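Local coordinates for NADP-dependent glyceraldehyde-3-phosphate dehydrogenase (Bacillus halodurans, PDB 3PRL), which probably catalyses the non-phosphorylating, NADP-dependent oxidation of glyceraldehyde 3-phosphate, as a member of the aldehyde dehydrogenase family, at residues 41-46 against 190-195; 158-163 against 183-188; 234-239 against 255-260. One frame throughout, in Å; residues are numbered along the deposited sequence.

Contact 1: 41-46 against 190-195; sequences GSIPAL and QGSLSG
Strand 39-44 comes nearest the first turn of helix 192-204 at Ile43 and Ser192, whose CA atoms lie 7.2 Å apart, and side chains rather than backbones fill that distance. Ile43 carries most of the strand's share. Its two branches straddle the Ser192 CB: CD1 sits 3.7 Å from Ser192 CB, and CG2 lies equally near that carbon. The fork reaches this place because CG1 stands between the backbone N and the carbonyl carbon (chi1 62°), which leaves CG2 beside the N. The same CG2 also meets Leu193 CD2 at 3.9 Å, the two side chains passing each other at a slant. The Leu193 CB does not aim at the strand, yet its CD2 branch closes in, 3.7 Å from Ser42 O; its flank is further covered by Ile31, Phe10 and Leu94. The hydroxyl of Ser192 touches Ile43 only as a neighbour, OG to CD1 at 3.7 Å; its hydrogen bond goes to Ala188 O, in the loop before the helix. The Ser42 CB points away from the helix, and its OG bonds Asn11 OD1. Gly41 borders the Leu193 CD2 methyl, and a side chain there would be pressed against the carbonyl of the preceding residue. Gly191 is the N-cap of the helix, and Gly195 N bonds Gly191 O at 3.0 Å to close the first turn. With each hydroxyl satisfied on its own side, the strand and the helix meet mainly through methyl and methylene groups, an apolar seam that seats the small N-terminal sheet on the helix following the NADP-binding residues Lys186 and Thr189.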
ATOM      1  N   GLY D  41     -15.917  -7.871  45.251  1.00 38.12           N
ATOM      2  CA  GLY D  41     -14.531  -7.995  45.629  1.00 38.82           C
ATOM      3  C   GLY D  41     -13.943  -6.610  45.760  1.00 38.98           C
ATOM      4  O   GLY D  41     -14.671  -5.628  45.945  1.00 39.09           O
ATOM      5  N   SER D  42     -12.624  -6.536  45.663  1.00 39.00           N
ATOM      6  CA  SER D  42     -11.903  -5.285  45.819  1.00 39.18           C
ATOM      7  C   SER D  42     -10.689  -5.223  44.890  1.00 38.70           C
ATOM      8  O   SER D  42     -10.233  -6.248  44.363  1.00 38.38           O
ATOM      9  CB  SER D  42     -11.468  -5.113  47.274  1.00 39.88           C
ATOM     10  OG  SER D  42     -10.732  -6.239  47.699  1.00 42.96           O
ATOM     11  N   ILE D  43     -10.181  -4.010  44.685  1.00 38.67           N
ATOM     12  CA  ILE D  43      -8.916  -3.797  43.978  1.00 38.39           C
ATOM     13  C   ILE D  43      -7.968  -3.002  44.871  1.00 38.94           C
ATOM     14  O   ILE D  43      -8.426  -2.271  45.756  1.00 39.18           O
ATOM     15  CB  ILE D  43      -9.105  -3.082  42.613  1.00 37.39           C
ATOM     16  CG1 ILE D  43      -9.696  -1.679  42.809  1.00 36.97           C
ATOM     17  CG2 ILE D  43      -9.949  -3.943  41.678  1.00 36.75           C
ATOM     18  CD1 ILE D  43      -9.636  -0.819  41.586  1.00 36.47           C
ATOM     19  N   PRO D  44      -6.645  -3.147  44.660  1.00 38.99           N
ATOM     20  CA  PRO D  44      -5.711  -2.361  45.466  1.00 39.49           C
ATOM     21  C   PRO D  44      -5.695  -0.899  45.019  1.00 39.60           C
ATOM     22  O   PRO D  44      -5.672  -0.616  43.814  1.00 38.81           O
ATOM     23  CB  PRO D  44      -4.355  -3.019  45.177  1.00 39.63           C
ATOM     24  CG  PRO D  44      -4.666  -4.306  44.440  1.00 36.68           C
ATOM     25  CD  PRO D  44      -5.940  -4.044  43.730  1.00 38.76           C
ATOM     26  N   ALA D  45      -5.728   0.021  45.981  1.00 40.36           N
ATOM     27  CA  ALA D  45      -5.530   1.442  45.700  1.00 40.22           C
ATOM     28  C   ALA D  45      -4.044   1.758  45.805  1.00 40.51           C
ATOM     29  O   ALA D  45      -3.478   1.740  46.895  1.00 41.00           O
ATOM     30  CB  ALA D  45      -6.337   2.299  46.665  1.00 40.99           C
ATOM     31  N   LEU D  46      -3.417   2.035  44.663  1.00 40.12           N
ATOM     32  CA  LEU D  46      -1.957   2.159  44.586  1.00 40.66           C
ATOM     33  C   LEU D  46      -1.466   3.566  44.878  1.00 41.59           C
ATOM     34  O   LEU D  46      -2.222   4.539  44.761  1.00 41.03           O
ATOM     35  CB  LEU D  46      -1.419   1.698  43.220  1.00 39.37           C
ATOM     36  CG  LEU D  46      -1.292   0.196  42.915  1.00 41.98           C
ATOM     37  CD1 LEU D  46      -0.622  -0.028  41.550  1.00 38.74           C
ATOM     38  CD2 LEU D  46      -0.523  -0.557  44.011  1.00 40.23           C
ATOM     39  N   GLN D 190     -14.686   0.885  38.189  1.00 27.94           N
ATOM     40  CA  GLN D 190     -15.819   0.029  37.899  1.00 28.37           C
ATOM     41  C   GLN D 190     -15.505  -0.651  36.560  1.00 27.89           C
ATOM     42  O   GLN D 190     -15.630  -0.037  35.497  1.00 27.31           O
ATOM     43  CB  GLN D 190     -17.126   0.831  37.853  1.00 28.76           C
ATOM     44  CG  GLN D 190     -18.381  -0.010  38.159  1.00 27.30           C
ATOM     45  CD  GLN D 190     -18.377  -0.611  39.557  1.00 29.79           C
ATOM     46  OE1 GLN D 190     -18.044   0.064  40.531  1.00 28.25           O
ATOM     47  NE2 GLN D 190     -18.759  -1.890  39.661  1.00 28.21           N
ATOM     48  N   GLY D 191     -15.062  -1.905  36.633  1.00 28.12           N
ATOM     49  CA  GLY D 191     -14.541  -2.635  35.467  1.00 27.19           C
ATOM     50  C   GLY D 191     -13.144  -3.189  35.733  1.00 27.36           C
ATOM     51  O   GLY D 191     -12.651  -4.055  34.999  1.00 27.64           O
ATOM     52  N   SER D 192     -12.501  -2.690  36.781  1.00 27.11           N
ATOM     53  CA  SER D 192     -11.180  -3.178  37.151  1.00 27.52           C
ATOM     54  C   SER D 192     -11.100  -4.696  37.424  1.00 28.12           C
ATOM     55  O   SER D 192     -10.076  -5.314  37.114  1.00 28.83           O
ATOM     56  CB  SER D 192     -10.649  -2.391  38.344  1.00 27.96           C
ATOM     57  OG  SER D 192     -10.409  -1.042  37.974  1.00 32.36           O
ATOM     58  N   LEU D 193     -12.143  -5.302  38.002  1.00 27.55           N
ATOM     59  CA  LEU D 193     -12.105  -6.766  38.210  1.00 27.96           C
ATOM     60  C   LEU D 193     -12.106  -7.556  36.900  1.00 27.40           C
ATOM     61  O   LEU D 193     -11.348  -8.533  36.760  1.00 27.81           O
ATOM     62  CB  LEU D 193     -13.242  -7.280  39.099  1.00 28.52           C
ATOM     63  CG  LEU D 193     -13.581  -6.669  40.458  1.00 29.66           C
ATOM     64  CD1 LEU D 193     -14.919  -7.231  40.896  1.00 29.42           C
ATOM     65  CD2 LEU D 193     -12.497  -6.940  41.515  1.00 29.57           C
ATOM     66  N   SER D 194     -12.974  -7.156  35.967  1.00 26.23           N
ATOM     67  CA  SER D 194     -13.043  -7.796  34.654  1.00 26.14           C
ATOM     68  C   SER D 194     -11.732  -7.612  33.890  1.00 26.28           C
ATOM     69  O   SER D 194     -11.200  -8.568  33.346  1.00 26.69           O
ATOM     70  CB  SER D 194     -14.235  -7.297  33.833  1.00 25.62           C
ATOM     71  OG  SER D 194     -15.473  -7.617  34.458  1.00 30.73           O
ATOM     72  N   GLY D 195     -11.206  -6.389  33.865  1.00 26.50           N
ATOM     73  CA  GLY D 195      -9.880  -6.144  33.289  1.00 26.44           C
ATOM     74  C   GLY D 195      -8.749  -6.925  33.964  1.00 26.99           C
ATOM     75  O   GLY D 195      -7.802  -7.332  33.292  1.00 27.20           O
TER

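Contact 2: 158-163 against 183-188; sequences AISPFN and VVFKPA
Strands 144-159 and 182-186 pair in parallel, with Ala158 facing Phe185 and Ile159 facing Lys186, and main-chain hydrogen bonds tie them first. Ala158 N gives to Val184 O at 3.0 Å, and Ala158 O accepts a hydrogen bond from Lys186 N at 2.9 Å; both are nearly straight, so Ala158 bonds both residues flanking Phe185, the usual parallel pattern. Beyond the regular ladder the bonding slackens: Ser160 N to Lys186 O is weak, and Ala188 N makes a weak, strongly bent hydrogen bond to Ser160 O at 2.8 Å (120° at the hydrogen). A water shares Ala188 N, accepting from it at 2.7 Å; it also donates to Pro161 O and hydrogen-bonds Ser160 OG, bridging the two chains.

The apolar contacts gather on the face that holds Ala158 and Phe185. Ala158 CB rests 4.2 Å from Val183 CG1 and beside the phenyl ring. Pro187 CD lies over the middle of one ring face, and Met198, Val199 and Ala169 also pack against the side chain. Beyond the strands the Ala188 methyl nestles against the backbone of Pro161 and Phe162.

One polar atom sits at the ring edge: Phe185 has its CG opposite the backbone N (chi1 178°), which brings CE1 to 3.3 Å from Ser160 OG, near the ring plane.

The other face holds Ile159, whose CG2 lies 3.6 Å from Lys186 O, and Lys186. The lysine chain bends at chi2 (40°) and leads away from strand 144-159, and NZ makes a weak hydrogen bond to Pro187 O.

Ser160, Phe162 and Lys186 all bind NADP in this protein, so the ends of these strands, joined through helix 167-178 in a right-handed beta-alpha-beta crossover, form part of the cofactor site of the Rossmann-like domain of aldehyde dehydrogenases.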
ATOM      1  N   ALA D 158      -2.551   2.735  28.630  1.00 22.53           N
ATOM      2  CA  ALA D 158      -3.879   2.373  28.162  1.00 22.54           C
ATOM      3  C   ALA D 158      -4.844   2.570  29.307  1.00 23.72           C
ATOM      4  O   ALA D 158      -4.681   1.970  30.388  1.00 24.65           O
ATOM      5  CB  ALA D 158      -3.917   0.922  27.700  1.00 22.10           C
ATOM      6  N   ILE D 159      -5.839   3.421  29.068  1.00 23.90           N
ATOM      7  CA  ILE D 159      -6.839   3.754  30.073  1.00 24.93           C
ATOM      8  C   ILE D 159      -8.205   3.431  29.493  1.00 24.93           C
ATOM      9  O   ILE D 159      -8.656   4.078  28.552  1.00 25.13           O
ATOM     10  CB  ILE D 159      -6.781   5.248  30.480  1.00 25.38           C
ATOM     11  CG1 ILE D 159      -5.329   5.757  30.512  1.00 22.62           C
ATOM     12  CG2 ILE D 159      -7.536   5.473  31.833  1.00 22.99           C
ATOM     13  CD1 ILE D 159      -5.223   7.300  30.372  1.00 25.45           C
ATOM     14  N   SER D 160      -8.849   2.424  30.057  1.00 25.32           N
ATOM     15  CA  SER D 160     -10.109   1.925  29.526  1.00 25.66           C
ATOM     16  C   SER D 160     -11.332   2.278  30.405  1.00 25.69           C
ATOM     17  O   SER D 160     -11.172   2.552  31.597  1.00 25.95           O
ATOM     18  CB  SER D 160     -10.004   0.417  29.259  1.00 25.06           C
ATOM     19  OG  SER D 160      -9.830  -0.313  30.459  1.00 27.35           O
ATOM     20  N   PRO D 161     -12.551   2.266  29.808  1.00 25.24           N
ATOM     21  CA  PRO D 161     -13.795   2.673  30.475  1.00 25.79           C
ATOM     22  C   PRO D 161     -14.554   1.503  31.126  1.00 26.30           C
ATOM     23  O   PRO D 161     -14.089   0.370  31.057  1.00 25.89           O
ATOM     24  CB  PRO D 161     -14.610   3.232  29.314  1.00 25.29           C
ATOM     25  CG  PRO D 161     -14.222   2.348  28.154  1.00 27.45           C
ATOM     26  CD  PRO D 161     -12.835   1.765  28.447  1.00 24.92           C
ATOM     27  N   PHE D 162     -15.700   1.788  31.761  1.00 27.57           N
ATOM     28  CA  PHE D 162     -16.571   0.760  32.352  1.00 28.23           C
ATOM     29  C   PHE D 162     -17.467   0.125  31.280  1.00 28.29           C
ATOM     30  O   PHE D 162     -17.881  -1.027  31.403  1.00 28.44           O
ATOM     31  CB  PHE D 162     -17.428   1.351  33.494  1.00 28.96           C
ATOM     32  CG  PHE D 162     -18.651   2.101  33.025  1.00 28.58           C
ATOM     33  CD1 PHE D 162     -19.822   1.413  32.684  1.00 29.08           C
ATOM     34  CD2 PHE D 162     -18.631   3.496  32.925  1.00 28.86           C
ATOM     35  CE1 PHE D 162     -20.963   2.099  32.229  1.00 28.77           C
ATOM     36  CE2 PHE D 162     -19.763   4.194  32.479  1.00 28.61           C
ATOM     37  CZ  PHE D 162     -20.940   3.478  32.128  1.00 29.09           C
ATOM     38  N   ASN D 163     -17.802   0.959  30.294  1.00 28.91           N
ATOM     39  CA  ASN D 163     -18.390   0.669  28.989  1.00 29.45           C
ATOM     40  C   ASN D 163     -18.137  -0.769  28.535  1.00 29.01           C
ATOM     41  O   ASN D 163     -19.046  -1.600  28.433  1.00 29.81           O
ATOM     42  CB  ASN D 163     -17.650   1.611  27.989  1.00 29.92           C
ATOM     43  CG  ASN D 163     -18.568   2.433  27.094  1.00 28.15           C
ATOM     44  OD1 ASN D 163     -18.081   3.117  26.177  1.00 29.76           O
ATOM     45  ND2 ASN D 163     -19.860   2.429  27.361  1.00 30.30           N
ATOM     46  N   VAL D 183       3.107  -2.053  28.211  1.00 23.64           N
ATOM     47  CA  VAL D 183       1.873  -1.417  28.648  1.00 22.68           C
ATOM     48  C   VAL D 183       1.795  -1.177  30.151  1.00 23.39           C
ATOM     49  O   VAL D 183       2.065  -2.063  30.981  1.00 24.86           O
ATOM     50  CB  VAL D 183       0.607  -2.157  28.142  1.00 22.09           C
ATOM     51  CG1 VAL D 183      -0.638  -1.545  28.728  1.00 19.32           C
ATOM     52  CG2 VAL D 183       0.507  -2.123  26.619  1.00 18.75           C
ATOM     53  N   VAL D 184       1.433   0.053  30.489  1.00 22.79           N
ATOM     54  CA  VAL D 184       0.859   0.343  31.794  1.00 22.67           C
ATOM     55  C   VAL D 184      -0.652   0.430  31.593  1.00 21.88           C
ATOM     56  O   VAL D 184      -1.135   1.290  30.852  1.00 21.22           O
ATOM     57  CB  VAL D 184       1.459   1.620  32.403  1.00 22.49           C
ATOM     58  CG1 VAL D 184       0.767   1.966  33.707  1.00 22.01           C
ATOM     59  CG2 VAL D 184       2.922   1.398  32.657  1.00 22.04           C
ATOM     60  N   PHE D 185      -1.371  -0.519  32.196  1.00 21.57           N
ATOM     61  CA  PHE D 185      -2.822  -0.656  32.060  1.00 21.43           C
ATOM     62  C   PHE D 185      -3.572  -0.115  33.285  1.00 23.16           C
ATOM     63  O   PHE D 185      -3.405  -0.623  34.402  1.00 23.73           O
ATOM     64  CB  PHE D 185      -3.202  -2.127  31.841  1.00 20.43           C
ATOM     65  CG  PHE D 185      -4.712  -2.382  31.739  1.00 19.07           C
ATOM     66  CD1 PHE D 185      -5.552  -1.490  31.056  1.00 19.74           C
ATOM     67  CD2 PHE D 185      -5.282  -3.527  32.309  1.00 20.58           C
ATOM     68  CE1 PHE D 185      -6.923  -1.701  30.960  1.00 18.51           C
ATOM     69  CE2 PHE D 185      -6.662  -3.763  32.202  1.00 19.37           C
ATOM     70  CZ  PHE D 185      -7.486  -2.849  31.527  1.00 20.00           C
ATOM     71  N   LYS D 186      -4.397   0.904  33.061  1.00 23.98           N
ATOM     72  CA  LYS D 186      -5.296   1.436  34.113  1.00 25.23           C
ATOM     73  C   LYS D 186      -6.768   1.269  33.743  1.00 23.75           C
ATOM     74  O   LYS D 186      -7.295   2.083  32.988  1.00 22.36           O
ATOM     75  CB  LYS D 186      -4.982   2.916  34.422  1.00 26.58           C
ATOM     76  CG  LYS D 186      -5.883   3.583  35.524  1.00 30.02           C
ATOM     77  CD  LYS D 186      -6.180   2.637  36.701  1.00 27.90           C
ATOM     78  CE  LYS D 186      -7.497   2.949  37.409  1.00 30.88           C
ATOM     79  NZ  LYS D 186      -8.113   1.707  37.996  1.00 28.66           N
ATOM     80  N   PRO D 187      -7.445   0.221  34.286  1.00 23.67           N
ATOM     81  CA  PRO D 187      -8.882   0.062  33.993  1.00 23.73           C
ATOM     82  C   PRO D 187      -9.725   1.122  34.678  1.00 24.68           C
ATOM     83  O   PRO D 187      -9.287   1.691  35.656  1.00 25.85           O
ATOM     84  CB  PRO D 187      -9.224  -1.309  34.605  1.00 23.51           C
ATOM     85  CG  PRO D 187      -8.158  -1.580  35.594  1.00 25.75           C
ATOM     86  CD  PRO D 187      -6.921  -0.894  35.097  1.00 23.76           C
ATOM     87  N   ALA D 188     -10.928   1.392  34.177  1.00 24.70           N
ATOM     88  CA  ALA D 188     -11.895   2.115  34.989  1.00 25.47           C
ATOM     89  C   ALA D 188     -12.075   1.298  36.272  1.00 26.66           C
ATOM     90  O   ALA D 188     -12.073   0.051  36.236  1.00 26.80           O
ATOM     91  CB  ALA D 188     -13.207   2.246  34.258  1.00 25.60           C
TER
HETATM   92  O   HOH W   1     -11.917  -0.549  32.534  1.00 21.39           O

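Contact 3: 234-239 against 255-260; sequences MITFTG and PVVLEL
Phe237 meets Leu258 of the neighbouring strand and Leu260 just past its end, and no residue here buries more surface. Its CG stands opposite the backbone N (chi1 166°), which brings the ring to both. Leu260 CD2 reaches the ring edge in its plane, 3.5 Å from Phe237 CE2, while Leu258 CD2 approaches obliquely, 3.7 Å from Phe237 CD2. With an alanine here, both leucine methyls would probably face a gap, and Thr243 and Ile247 of helix 241-250 would lose their aromatic neighbour.

Strands 234-238 and 256-259 run parallel, 7° apart, and with helix 241-250 make a beta-alpha-beta unit of the cofactor-binding domain. Five backbone bonds lace them, among them Phe237 N to Val257 O at 2.8 Å.

Val257, on the face opposite Phe237, sets its CG2 3.9 Å from Met234 CE, while CG1 lies alongside Thr236 OG1, a buried hydroxyl with no polar partner in the model.

Glu259, the predicted active-site residue, shares that face with Thr238, whose OG1 bonds Lys172 NZ, and Glu259 OE1 forms a salt bridge to Arg446. At the other face Met253 of a second subunit packs on Leu258 and Leu260.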
ATOM      1  N   MET D 234       3.256   7.373  25.082  1.00 27.08           N
ATOM      2  CA  MET D 234       1.994   7.394  24.346  1.00 25.95           C
ATOM      3  C   MET D 234       0.800   7.140  25.262  1.00 24.40           C
ATOM      4  O   MET D 234       0.846   6.233  26.121  1.00 24.24           O
ATOM      5  CB  MET D 234       2.024   6.336  23.224  1.00 27.71           C
ATOM      6  CG  MET D 234       0.927   6.458  22.164  1.00 21.10           C
ATOM      7  SD  MET D 234      -0.508   5.380  22.401  1.00 27.63           S
ATOM      8  CE  MET D 234      -1.322   5.734  20.845  1.00 20.57           C
ATOM      9  N   ILE D 235      -0.268   7.922  25.064  1.00 22.96           N
ATOM     10  CA  ILE D 235      -1.532   7.715  25.780  1.00 23.14           C
ATOM     11  C   ILE D 235      -2.681   7.348  24.841  1.00 22.33           C
ATOM     12  O   ILE D 235      -2.895   8.021  23.842  1.00 22.58           O
ATOM     13  CB  ILE D 235      -1.977   8.968  26.636  1.00 23.92           C
ATOM     14  CG1 ILE D 235      -0.868   9.429  27.573  1.00 24.96           C
ATOM     15  CG2 ILE D 235      -3.271   8.681  27.431  1.00 24.65           C
ATOM     16  CD1 ILE D 235      -0.495   8.435  28.584  1.00 24.74           C
ATOM     17  N   THR D 236      -3.416   6.286  25.179  1.00 22.25           N
ATOM     18  CA  THR D 236      -4.684   5.975  24.503  1.00 22.50           C
ATOM     19  C   THR D 236      -5.849   5.806  25.477  1.00 23.38           C
ATOM     20  O   THR D 236      -5.836   4.948  26.366  1.00 23.63           O
ATOM     21  CB  THR D 236      -4.563   4.765  23.574  1.00 22.39           C
ATOM     22  OG1 THR D 236      -5.838   4.495  22.995  1.00 20.39           O
ATOM     23  CG2 THR D 236      -4.032   3.528  24.325  1.00 20.84           C
ATOM     24  N   PHE D 237      -6.878   6.621  25.288  1.00 24.05           N
ATOM     25  CA  PHE D 237      -7.903   6.745  26.310  1.00 24.21           C
ATOM     26  C   PHE D 237      -9.298   6.739  25.727  1.00 24.05           C
ATOM     27  O   PHE D 237      -9.594   7.430  24.735  1.00 23.25           O
ATOM     28  CB  PHE D 237      -7.639   8.020  27.131  1.00 24.61           C
ATOM     29  CG  PHE D 237      -8.793   8.465  27.995  1.00 25.51           C
ATOM     30  CD1 PHE D 237      -8.869   8.081  29.328  1.00 25.29           C
ATOM     31  CD2 PHE D 237      -9.780   9.295  27.482  1.00 24.85           C
ATOM     32  CE1 PHE D 237      -9.933   8.509  30.143  1.00 26.27           C
ATOM     33  CE2 PHE D 237     -10.843   9.719  28.275  1.00 25.84           C
ATOM     34  CZ  PHE D 237     -10.913   9.330  29.610  1.00 25.54           C
ATOM     35  N   THR D 238     -10.157   5.951  26.372  1.00 24.24           N
ATOM     36  CA  THR D 238     -11.570   5.956  26.086  1.00 24.38           C
ATOM     37  C   THR D 238     -12.300   6.314  27.370  1.00 25.54           C
ATOM     38  O   THR D 238     -12.024   5.738  28.426  1.00 25.95           O
ATOM     39  CB  THR D 238     -12.044   4.586  25.594  1.00 23.82           C
ATOM     40  OG1 THR D 238     -11.326   4.233  24.412  1.00 25.06           O
ATOM     41  CG2 THR D 238     -13.510   4.612  25.301  1.00 25.47           C
ATOM     42  N   GLY D 239     -13.215   7.277  27.281  1.00 26.10           N
ATOM     43  CA  GLY D 239     -14.006   7.671  28.431  1.00 26.73           C
ATOM     44  C   GLY D 239     -14.770   8.961  28.240  1.00 27.68           C
ATOM     45  O   GLY D 239     -15.191   9.292  27.128  1.00 28.18           O
ATOM     46  N   PRO D 255       2.289  11.379  21.789  1.00 20.47           N
ATOM     47  CA  PRO D 255       1.030  11.201  21.067  1.00 19.85           C
ATOM     48  C   PRO D 255      -0.086  10.860  22.041  1.00 20.04           C
ATOM     49  O   PRO D 255       0.148  10.109  22.990  1.00 19.79           O
ATOM     50  CB  PRO D 255       1.313  10.010  20.151  1.00 19.30           C
ATOM     51  CG  PRO D 255       2.808   9.751  20.252  1.00 19.26           C
ATOM     52  CD  PRO D 255       3.265  10.302  21.511  1.00 19.88           C
ATOM     53  N   VAL D 256      -1.274  11.419  21.805  1.00 20.67           N
ATOM     54  CA  VAL D 256      -2.440  11.156  22.629  1.00 22.02           C
ATOM     55  C   VAL D 256      -3.659  10.853  21.762  1.00 22.72           C
ATOM     56  O   VAL D 256      -4.082  11.670  20.950  1.00 22.80           O
ATOM     57  CB  VAL D 256      -2.750  12.310  23.638  1.00 21.92           C
ATOM     58  CG1 VAL D 256      -3.862  11.892  24.597  1.00 19.39           C
ATOM     59  CG2 VAL D 256      -1.510  12.661  24.431  1.00 19.54           C
ATOM     60  N   VAL D 257      -4.193   9.652  21.955  1.00 23.08           N
ATOM     61  CA  VAL D 257      -5.340   9.160  21.219  1.00 23.60           C
ATOM     62  C   VAL D 257      -6.533   9.125  22.191  1.00 24.11           C
ATOM     63  O   VAL D 257      -6.429   8.605  23.292  1.00 23.79           O
ATOM     64  CB  VAL D 257      -5.021   7.778  20.576  1.00 23.36           C
ATOM     65  CG1 VAL D 257      -6.279   7.003  20.197  1.00 25.80           C
ATOM     66  CG2 VAL D 257      -4.121   7.964  19.338  1.00 25.68           C
ATOM     67  N   LEU D 258      -7.644   9.736  21.792  1.00 24.84           N
ATOM     68  CA  LEU D 258      -8.817   9.810  22.660  1.00 25.32           C
ATOM     69  C   LEU D 258     -10.088   9.356  21.957  1.00 25.62           C
ATOM     70  O   LEU D 258     -10.367   9.754  20.819  1.00 25.55           O
ATOM     71  CB  LEU D 258      -9.021  11.238  23.192  1.00 25.72           C
ATOM     72  CG  LEU D 258      -7.898  11.981  23.922  1.00 25.75           C
ATOM     73  CD1 LEU D 258      -8.199  13.475  24.042  1.00 26.23           C
ATOM     74  CD2 LEU D 258      -7.689  11.380  25.304  1.00 26.17           C
ATOM     75  N   GLU D 259     -10.828   8.501  22.649  1.00 25.75           N
ATOM     76  CA  GLU D 259     -12.171   8.133  22.253  0.50 26.06           C
ATOM     77  C   GLU D 259     -13.110   8.685  23.321  1.00 26.12           C
ATOM     78  O   GLU D 259     -13.111   8.214  24.453  1.00 27.30           O
ATOM     79  CB  GLU D 259     -12.274   6.607  22.124  0.50 26.12           C
ATOM     80  CG  GLU D 259     -11.150   6.032  21.259  0.50 28.31           C
ATOM     81  CD  GLU D 259     -11.121   4.524  21.212  0.50 25.78           C
ATOM     82  OE1 GLU D 259     -10.603   3.992  20.211  0.50 28.07           O
ATOM     83  OE2 GLU D 259     -11.599   3.870  22.159  0.50 28.54           O
ATOM     84  N   LEU D 260     -13.890   9.692  22.959  1.00 24.98           N
ATOM     85  CA  LEU D 260     -14.752  10.366  23.935  1.00 24.12           C
ATOM     86  C   LEU D 260     -16.236  10.232  23.579  1.00 25.12           C
ATOM     87  O   LEU D 260     -16.649   9.247  22.960  1.00 25.15           O
ATOM     88  CB  LEU D 260     -14.319  11.841  24.138  1.00 23.16           C
ATOM     89  CG  LEU D 260     -12.789  12.013  24.270  1.00 20.95           C
ATOM     90  CD1 LEU D 260     -12.328  13.443  24.207  1.00 23.13           C
ATOM     91  CD2 LEU D 260     -12.261  11.345  25.514  1.00 22.99           C
TER

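How the contacts relate
All three contacts are buried, but they lie at different depths: contacts 2 and 3 are near the middle of the chain, while contact 1 sits about 19 Å from its centre. Contacts 2 and 3 are parallel pairs of one sheet, where strand 144-159 of contact 2 lies next to strand 234-238 of contact 3: Ile159 probably hydrogen-bonds Thr236 and Thr238 through its backbone. Contact 1 instead packs a separate small sheet on a helix, without crossing hydrogen bonds, and touches contact 2 where Ser192 meets Pro187. The chemistry shifts accordingly, from methyl packing in contact 1, through cofactor-binding strand ends with water in contact 2, to a regular backbone ladder with mostly apolar side chains, ending at a predicted catalytic glutamate, in contact 3.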